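Side-chain contact in Rho guanyl nucleotide exchange factor (Rom2), putative (Aspergillus fumigatus Af293, PDB 5O51), which probably acts as a guanine nucleotide exchange factor for Rho-type GTPases, this chain being its CNH domain, a seven-bladed beta-propeller: residues 264-269 / 278-283. Residues are numbered along the deposited sequence; the frame is centred on the assembly and turned at random.
Sequences ISWEGN and PYILAF
Where one propeller blade hands over to the next, the indole of Trp266 lies between the outermost strand of its own blade and the second strand, 279-284, of the following one. Ala282 comes in over one face of the six-membered ring: its CB is 3.6 Å from the ring centroid, 18° off the normal, a CH-pi contact. CB of Ala282 is offset toward the rim, and its shortest approaches are to CE3 and CZ3 of Trp266, 3.5 Å each. The opposite face is covered from within the same segment by Ile264, whose CG2 stands 3.5 Å above the ring plane, and the indole is thus sandwiched between two methyls. Ile280 arrives at the edge instead, close to the ring plane, with CG1 4.0 Å from CH2 of Trp266. Having CG1 anti to the backbone N (chi1 166°) brings it to that edge and leaves CG2 of Ile280 between N and the carbonyl carbon, 4.3 Å from CD1 of Ile264. Ile280 and Ala282, two residues apart on one beta-strand, present their side chains to the same side, while those of Leu281 and Phe283 leave from the other and touch Ile317, in strand 317-323 of the blade after. The side chains that meet are all apolar; the one polar atom of the indole, NE1, turns back into its own blade and hydrogen-bonds OG of Ser248. Phe273, on strand 272-276 of the following blade, also meets the Trp266 ring, planes about 60° apart.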
# COMPACT_ATOMS: atom_id res chain seq x y z
N ILE A 264 18.56 7.06 -8.75
CA ILE A 264 17.45 7.51 -9.63
C ILE A 264 16.85 8.73 -8.98
O ILE A 264 16.60 8.75 -7.78
CB ILE A 264 16.32 6.43 -9.76
CG1 ILE A 264 16.84 5.20 -10.51
CG2 ILE A 264 15.05 6.97 -10.39
CD1 ILE A 264 16.04 3.97 -10.28
N SER A 265 16.62 9.75 -9.79
CA SER A 265 15.80 10.89 -9.41
C SER A 265 14.54 10.79 -10.25
O SER A 265 14.63 10.83 -11.48
CB SER A 265 16.54 12.23 -9.69
OG SER A 265 17.38 12.58 -8.56
N TRP A 266 13.37 10.76 -9.61
CA TRP A 266 12.09 10.55 -10.37
C TRP A 266 11.67 11.83 -11.09
O TRP A 266 11.84 12.96 -10.56
CB TRP A 266 11.00 9.99 -9.40
CG TRP A 266 11.40 8.65 -8.82
CD1 TRP A 266 11.83 8.41 -7.58
CD2 TRP A 266 11.49 7.40 -9.51
NE1 TRP A 266 12.18 7.08 -7.42
CE2 TRP A 266 11.98 6.44 -8.60
CE3 TRP A 266 11.18 6.99 -10.84
CZ2 TRP A 266 12.17 5.09 -8.94
CZ3 TRP A 266 11.34 5.63 -11.19
CH2 TRP A 266 11.85 4.68 -10.23
N GLU A 267 11.15 11.68 -12.30
CA GLU A 267 10.58 12.83 -13.05
C GLU A 267 9.43 13.47 -12.41
O GLU A 267 9.35 14.68 -12.47
CB GLU A 267 10.29 12.49 -14.52
CG GLU A 267 11.58 12.00 -15.24
CD GLU A 267 11.42 11.92 -16.74
OE1 GLU A 267 10.40 12.42 -17.30
OE2 GLU A 267 12.33 11.39 -17.36
N GLY A 268 8.55 12.72 -11.76
CA GLY A 268 7.35 13.28 -11.10
C GLY A 268 7.45 13.27 -9.58
O GLY A 268 8.54 13.33 -9.02
N ASN A 269 6.30 13.20 -8.93
CA ASN A 269 6.18 13.06 -7.46
C ASN A 269 5.46 11.76 -7.11
O ASN A 269 4.30 11.76 -6.74
CB ASN A 269 5.53 14.32 -6.86
CG ASN A 269 6.48 15.56 -7.01
OD1 ASN A 269 7.51 15.63 -6.36
ND2 ASN A 269 6.21 16.40 -7.99
N PRO A 278 13.41 -7.30 -13.93
CA PRO A 278 14.41 -6.29 -13.60
C PRO A 278 13.85 -4.83 -13.57
O PRO A 278 14.63 -3.89 -13.76
CB PRO A 278 15.41 -6.47 -14.77
CG PRO A 278 14.51 -6.74 -15.91
CD PRO A 278 13.32 -7.49 -15.40
N TYR A 279 12.55 -4.64 -13.30
CA TYR A 279 11.99 -3.27 -13.38
C TYR A 279 11.57 -2.70 -12.03
O TYR A 279 11.21 -3.42 -11.12
CB TYR A 279 10.86 -3.20 -14.35
CG TYR A 279 11.16 -3.76 -15.74
CD1 TYR A 279 12.06 -3.11 -16.59
CD2 TYR A 279 10.55 -4.91 -16.20
CE1 TYR A 279 12.33 -3.60 -17.84
CE2 TYR A 279 10.80 -5.42 -17.45
CZ TYR A 279 11.69 -4.76 -18.28
OH TYR A 279 11.97 -5.25 -19.54
N ILE A 280 11.67 -1.37 -11.90
CA ILE A 280 11.16 -0.66 -10.73
C ILE A 280 10.19 0.33 -11.33
O ILE A 280 10.55 1.06 -12.31
CB ILE A 280 12.27 -0.08 -9.84
CG1 ILE A 280 11.74 0.93 -8.81
CG2 ILE A 280 13.39 0.57 -10.61
CD1 ILE A 280 10.99 0.23 -7.70
N LEU A 281 8.94 0.32 -10.82
CA LEU A 281 7.86 1.15 -11.36
C LEU A 281 7.46 2.20 -10.32
O LEU A 281 7.17 1.86 -9.18
CB LEU A 281 6.66 0.31 -11.69
CG LEU A 281 6.79 -0.69 -12.88
CD1 LEU A 281 7.34 -2.01 -12.39
CD2 LEU A 281 5.47 -0.97 -13.56
N ALA A 282 7.47 3.47 -10.70
CA ALA A 282 7.03 4.58 -9.83
C ALA A 282 5.69 5.12 -10.30
O ALA A 282 5.62 5.58 -11.43
CB ALA A 282 8.07 5.69 -9.86
N PHE A 283 4.62 5.07 -9.47
CA PHE A 283 3.30 5.60 -9.92
C PHE A 283 3.12 7.02 -9.38
O PHE A 283 3.24 7.21 -8.17
CB PHE A 283 2.18 4.68 -9.32
CG PHE A 283 2.18 3.30 -9.91
CD1 PHE A 283 3.14 2.37 -9.56
CD2 PHE A 283 1.27 2.93 -10.83
CE1 PHE A 283 3.17 1.11 -10.17
CE2 PHE A 283 1.25 1.67 -11.41
CZ PHE A 283 2.21 0.77 -11.09